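Local coordinates for protein tryptophan halogenase (Shewanella frigidimarina, PDB 2PYX) that probably acts as a flavin-dependent tryptophan halogenase, using bound FAD in monooxygenase-type chemistry to support halogenation of its substrate, at residues I194-S199 with T214-E219; I10-G15 with I45-S50. One frame throughout, in Å; residues are numbered along the deposited sequence. Where two conformers were deposited one is given.

Interaction 1. Residues I194-S199 with T214-E219; sequences IRDHVS and TKQNGE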
loop_
_atom_site.group_PDB
_atom_site.type_symbol
_atom_site.label_atom_id
_atom_site.label_comp_id
_atom_site.label_asym_id
_atom_site.label_seq_id
_atom_site.Cartn_x
_atom_site.Cartn_y
_atom_site.Cartn_z
ATOM N N ILE A 194 -2.139 -13.190 -23.711
ATOM C CA ILE A 194 -2.872 -14.434 -24.039
ATOM C C ILE A 194 -3.981 -14.553 -23.031
ATOM O O ILE A 194 -3.734 -14.469 -21.826
ATOM C CB ILE A 194 -1.989 -15.683 -23.963
ATOM C CG1 ILE A 194 -0.867 -15.608 -24.981
ATOM C CG2 ILE A 194 -2.842 -16.951 -24.172
ATOM C CD1 ILE A 194 0.151 -16.716 -24.826
ATOM N N ARG A 195 -5.225 -14.710 -23.509
ATOM C CA ARG A 195 -6.366 -14.950 -22.635
ATOM C C ARG A 195 -6.704 -16.431 -22.662
ATOM O O ARG A 195 -7.346 -16.891 -23.620
ATOM C CB ARG A 195 -7.590 -14.172 -23.123
ATOM C CG ARG A 195 -7.518 -12.661 -22.986
ATOM C CD ARG A 195 -7.351 -12.246 -21.540
ATOM N NE ARG A 195 -8.261 -11.158 -21.170
ATOM C CZ ARG A 195 -9.252 -11.250 -20.287
ATOM N NH1 ARG A 195 -9.490 -12.385 -19.635
ATOM N NH2 ARG A 195 -10.005 -10.188 -20.042
ATOM N N ASP A 196 -6.283 -17.177 -21.645
ATOM C CA ASP A 196 -6.435 -18.645 -21.627
ATOM C C ASP A 196 -6.148 -19.248 -20.259
ATOM O O ASP A 196 -5.640 -18.560 -19.365
ATOM C CB ASP A 196 -5.458 -19.245 -22.650
ATOM C CG ASP A 196 -5.866 -20.646 -23.131
ATOM O OD1 ASP A 196 -6.887 -21.185 -22.646
ATOM O OD2 ASP A 196 -5.148 -21.165 -24.012
ATOM N N HIS A 197 -6.461 -20.533 -20.096
ATOM C CA HIS A 197 -6.115 -21.286 -18.888
ATOM C C HIS A 197 -4.824 -22.052 -19.052
ATOM O O HIS A 197 -4.457 -22.441 -20.170
ATOM C CB HIS A 197 -7.217 -22.290 -18.558
ATOM C CG HIS A 197 -8.569 -21.676 -18.467
ATOM N ND1 HIS A 197 -9.382 -21.507 -19.567
ATOM C CD2 HIS A 197 -9.247 -21.165 -17.412
ATOM C CE1 HIS A 197 -10.513 -20.938 -19.189
ATOM N NE2 HIS A 197 -10.455 -20.719 -17.888
ATOM N N VAL A 198 -4.147 -22.295 -17.936
ATOM C CA VAL A 198 -2.947 -23.130 -17.913
ATOM C C VAL A 198 -3.376 -24.514 -17.461
ATOM O O VAL A 198 -3.907 -24.689 -16.355
ATOM C CB VAL A 198 -1.879 -22.565 -16.978
ATOM C CG1 VAL A 198 -0.683 -23.485 -16.877
ATOM C CG2 VAL A 198 -1.457 -21.170 -17.482
ATOM N N SER A 199 -3.147 -25.494 -18.325
ATOM C CA SER A 199 -3.555 -26.864 -18.037
ATOM C C SER A 199 -2.465 -27.670 -17.347
ATOM O O SER A 199 -2.760 -28.529 -16.512
ATOM C CB SER A 199 -3.972 -27.566 -19.324
ATOM O OG SER A 199 -5.131 -26.960 -19.872
ATOM N N THR A 214 -1.013 -24.576 -22.271
ATOM C CA THR A 214 -2.272 -23.866 -22.183
ATOM C C THR A 214 -3.394 -24.725 -22.730
ATOM O O THR A 214 -3.145 -25.733 -23.406
ATOM C CB THR A 214 -2.280 -22.481 -22.899
ATOM O OG1 THR A 214 -2.166 -22.628 -24.325
ATOM C CG2 THR A 214 -1.133 -21.598 -22.358
ATOM N N LYS A 215 -4.621 -24.337 -22.400
ATOM C CA LYS A 215 -5.787 -25.103 -22.834
ATOM C C LYS A 215 -6.019 -24.997 -24.354
ATOM O O LYS A 215 -6.380 -26.000 -24.996
ATOM C CB LYS A 215 -7.019 -24.648 -22.063
ATOM C CG LYS A 215 -8.238 -25.504 -22.323
ATOM C CD LYS A 215 -9.284 -25.317 -21.255
ATOM C CE LYS A 215 -10.411 -26.318 -21.458
ATOM N NZ LYS A 215 -11.484 -26.191 -20.420
ATOM N N GLN A 216 -5.789 -23.821 -24.939
ATOM C CA GLN A 216 -5.980 -23.620 -26.377
ATOM C C GLN A 216 -4.960 -22.755 -27.132
ATOM O O GLN A 216 -5.204 -22.376 -28.279
ATOM C CB GLN A 216 -7.383 -23.059 -26.623
ATOM C CG GLN A 216 -7.631 -21.661 -26.143
ATOM C CD GLN A 216 -9.079 -21.236 -26.356
ATOM O OE1 GLN A 216 -9.375 -20.042 -26.523
ATOM N NE2 GLN A 216 -9.991 -22.210 -26.345
ATOM N N ASN A 217 -3.817 -22.448 -26.518
ATOM C CA ASN A 217 -2.762 -21.666 -27.185
ATOM C C ASN A 217 -1.442 -22.427 -27.263
ATOM O O ASN A 217 -0.357 -21.842 -27.438
ATOM C CB ASN A 217 -2.567 -20.314 -26.473
ATOM C CG ASN A 217 -3.639 -19.299 -26.834
ATOM O OD1 ASN A 217 -3.478 -18.521 -27.781
ATOM N ND2 ASN A 217 -4.750 -19.318 -26.101
ATOM N N GLY A 218 -1.509 -23.741 -27.118
ATOM C CA GLY A 218 -0.318 -24.570 -27.188
ATOM C C GLY A 218 0.615 -24.378 -26.002
ATOM O O GLY A 218 0.186 -23.970 -24.905
ATOM N N GLU A 219 1.876 -24.708 -26.228
ATOM C CA GLU A 219 2.925 -24.664 -25.191
ATOM C C GLU A 219 3.599 -23.289 -25.216
ATOM O O GLU A 219 3.953 -22.782 -26.283
ATOM C CB GLU A 219 3.971 -25.746 -25.410
ATOM C CG GLU A 219 3.408 -27.131 -25.547
ATOM C CD GLU A 219 4.483 -28.191 -25.561
ATOM O OE1 GLU A 219 5.675 -27.848 -25.738
ATOM O OE2 GLU A 219 4.125 -29.375 -25.398
HETATM O O HOH W 1 -7.046 -17.836 -26.129
#
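The backbone of Val-198 faces that of Thr-214 as an antiparallel, non-hydrogen-bonded pair, and next to it Lys-215 N donates to His-197 O at 2.9 Å. From here the 214-219 loop curls round the side chain of Asp-196, whose chi1 of -158° swings CG away from the backbone N and brings the carboxylate into the turn. Two donors grip OD2: Gln-216 N approaches on the syn lone pair, while Asn-217 ND2, 2.8 Å from Asp-196 OD2, comes from above the carboxylate plane along a nearly straight bond (175°). The other oxygen, OD1, takes the amide N of His-197. This buried carboxylate thus pins the connection between strands 209-214 and 219-221 of a three-stranded antiparallel sheet, a turn that is also braced from within by an ST motif, Asn-217 N donating to Thr-214 OG1. The Asn-217 amide stands steeply to the carboxylate, 66° between planes, and rests against Ile-194, with CG2 of that residue 3.6 Å from Asn-217 ND2. A water accepts from Asn-217 ND2 and donates to Arg-195 O and Gln-216 OE1. Lys-215 runs extended alongside the His-197 ring, its CD 4.2 Å from His-197 ND1.

Interaction 2. Residues I10-G15 with I45-S50; sequences IIIVGG and ITLIES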
loop_
_atom_site.group_PDB
_atom_site.type_symbol
_atom_site.label_atom_id
_atom_site.label_comp_id
_atom_site.label_asym_id
_atom_site.label_seq_id
_atom_site.Cartn_x
_atom_site.Cartn_y
_atom_site.Cartn_z
ATOM N N ILE A 10 10.117 -14.126 -20.473
ATOM C CA ILE A 10 9.466 -13.869 -19.191
ATOM C C ILE A 10 7.978 -14.085 -19.356
ATOM O O ILE A 10 7.359 -13.450 -20.212
ATOM C CB ILE A 10 9.651 -12.403 -18.754
ATOM C CG1 ILE A 10 11.105 -11.957 -18.896
ATOM C CG2 ILE A 10 9.173 -12.247 -17.308
ATOM C CD1 ILE A 10 12.070 -12.757 -18.112
ATOM N N ILE A 11 7.415 -14.985 -18.539
ATOM C CA ILE A 11 6.029 -15.342 -18.559
ATOM C C ILE A 11 5.361 -14.933 -17.258
ATOM O O ILE A 11 5.767 -15.404 -16.165
ATOM C CB ILE A 11 5.816 -16.865 -18.793
ATOM C CG1 ILE A 11 6.626 -17.372 -19.997
ATOM C CG2 ILE A 11 4.348 -17.170 -18.912
ATOM C CD1 ILE A 11 6.276 -16.715 -21.253
ATOM N N ILE A 12 4.364 -14.061 -17.354
ATOM C CA ILE A 12 3.558 -13.596 -16.225
ATOM C C ILE A 12 2.235 -14.325 -16.238
ATOM O O ILE A 12 1.510 -14.287 -17.234
ATOM C CB ILE A 12 3.327 -12.077 -16.311
ATOM C CG1 ILE A 12 4.670 -11.328 -16.375
ATOM C CG2 ILE A 12 2.432 -11.637 -15.187
ATOM C CD1 ILE A 12 4.515 -9.901 -16.822
ATOM N N VAL A 13 1.918 -14.994 -15.136
ATOM C CA VAL A 13 0.734 -15.817 -15.061
ATOM C C VAL A 13 -0.254 -15.084 -14.175
ATOM O O VAL A 13 -0.081 -15.027 -12.933
ATOM C CB VAL A 13 1.048 -17.226 -14.524
ATOM C CG1 VAL A 13 -0.200 -18.093 -14.579
ATOM C CG2 VAL A 13 2.150 -17.868 -15.364
ATOM N N GLY A 14 -1.271 -14.501 -14.813
ATOM C CA GLY A 14 -2.214 -13.659 -14.141
ATOM C C GLY A 14 -2.108 -12.208 -14.558
ATOM O O GLY A 14 -1.017 -11.698 -14.803
ATOM N N GLY A 15 -3.262 -11.557 -14.673
ATOM C CA GLY A 15 -3.327 -10.164 -14.979
ATOM C C GLY A 15 -3.537 -9.322 -13.724
ATOM O O GLY A 15 -2.812 -9.434 -12.717
ATOM N N ILE A 45 8.166 -10.548 -23.229
ATOM C CA ILE A 45 7.261 -10.668 -22.098
ATOM C C ILE A 45 5.861 -11.077 -22.576
ATOM O O ILE A 45 5.289 -10.422 -23.446
ATOM C CB ILE A 45 7.164 -9.331 -21.353
ATOM C CG1 ILE A 45 8.530 -8.815 -20.901
ATOM C CG2 ILE A 45 6.198 -9.462 -20.162
ATOM C CD1 ILE A 45 8.492 -7.348 -20.615
ATOM N N THR A 46 5.350 -12.176 -22.035
ATOM C CA THR A 46 4.014 -12.668 -22.311
ATOM C C THR A 46 3.238 -12.747 -20.999
ATOM O O THR A 46 3.734 -13.293 -20.006
ATOM C CB THR A 46 4.075 -14.065 -22.966
ATOM O OG1 THR A 46 4.831 -14.008 -24.191
ATOM C CG2 THR A 46 2.660 -14.629 -23.235
ATOM N N LEU A 47 2.010 -12.251 -21.013
ATOM C CA LEU A 47 1.114 -12.301 -19.895
ATOM C C LEU A 47 -0.063 -13.191 -20.248
ATOM O O LEU A 47 -0.765 -12.908 -21.231
ATOM C CB LEU A 47 0.670 -10.898 -19.448
ATOM C CG LEU A 47 -0.102 -10.824 -18.107
ATOM C CD1 LEU A 47 0.111 -9.480 -17.446
ATOM C CD2 LEU A 47 -1.583 -11.030 -18.307
ATOM N N ILE A 48 -0.272 -14.248 -19.466
ATOM C CA ILE A 48 -1.389 -15.191 -19.659
ATOM C C ILE A 48 -2.406 -14.860 -18.579
ATOM O O ILE A 48 -2.133 -15.003 -17.379
ATOM C CB ILE A 48 -0.955 -16.662 -19.531
ATOM C CG1 ILE A 48 0.149 -16.994 -20.534
ATOM C CG2 ILE A 48 -2.199 -17.572 -19.730
ATOM C CD1 ILE A 48 0.835 -18.328 -20.308
ATOM N N GLU A 49 -3.587 -14.440 -19.024
ATOM C CA GLU A 49 -4.684 -14.010 -18.164
ATOM C C GLU A 49 -5.857 -14.992 -18.298
ATOM O O GLU A 49 -6.235 -15.337 -19.414
ATOM C CB GLU A 49 -5.099 -12.589 -18.583
ATOM C CG GLU A 49 -6.109 -11.984 -17.682
ATOM C CD GLU A 49 -6.399 -10.535 -17.935
ATOM O OE1 GLU A 49 -5.913 -9.972 -18.926
ATOM O OE2 GLU A 49 -7.139 -9.958 -17.108
ATOM N N SER A 50 -6.429 -15.388 -17.166
ATOM C CA SER A 50 -7.612 -16.248 -17.155
ATOM C C SER A 50 -8.764 -15.551 -17.862
ATOM O O SER A 50 -8.971 -14.352 -17.669
ATOM C CB SER A 50 -8.043 -16.543 -15.720
ATOM O OG SER A 50 -9.197 -17.360 -15.717
#
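With CG1 beside the backbone N (chi1 -57°) and the chain extended beyond it, Ile-12 sends CD1 to Ile-45 CG2, 3.8 Å away, and leaves its other branch, CG2, to meet Leu-47 CD1 at 3.9 Å. Leu-47 turns CG anti to its backbone N (chi1 -170°), which sets both methyls against the glycine turn that follows strand 9-13: Leu-47 CG is 3.5 Å from Gly-14 O, and CD2 reaches Gly-15 CA. Gly-14 O is buried here among carbons and has no polar partner in the model. Cut back to an alanine, Leu-47 would probably leave a gap beside Ile-12 and Gly-15 and uncover Gly-14 O on this side. Ile-10, Ile-12, Ile-45 and Leu-47 share the face packed against helix 16-31, where Trp-20 meets Leu-47. On the opposite face Ile-11 lies alongside Thr-46, its CD1 3.8 Å from Thr-46 CB, and its CG2 touches Ile-48 CD1; Leu-212 packs over Ile-11, Val-13 and Ile-48. The strand segments 10-13 and 45-49 run parallel, their axes 4.7 Å apart at the closest, joined by four nearly straight backbone bonds, from Thr-46 N to Ile-10 O through to Gly-14 N to Ile-48 O. At the last bond, a CB on Gly-14 would be jammed against the carbonyl O of Val-13, and a side chain on Gly-15 would collide with Glu-49, whose OE1 is hydrogen-bonded to His-193 NE2. Strand, glycine turn and helix 16-31 followed by a parallel neighbour are consistent with the Rossmann-type dinucleotide-binding beta-alpha-beta motif, with Gly-15 predicted to bind FAD.

Overall arrangement
Interaction 2 comes first along the chain and interaction 1 follows it; their centres are 11 Å apart, on the same side of the molecule. They meet in one mixed sheet, where strand 44-49 lies between strands 9-13 and 192-195: Ile-194 N is 2.8 Å from Leu-47 O, and Ile-194 O is as close to Glu-49 N, both probable hydrogen bonds. Interaction 2 is the buried interior of this sheet, whereas interaction 1 lies nearer the surface, where the chain leaves edge strand 192-195 for the three-stranded sheet of 198-203, 209-214 and 219-221. Gly-15 and Val-198, both predicted FAD-binding residues, are thereby carried on connected parts of the nucleotide-binding fold.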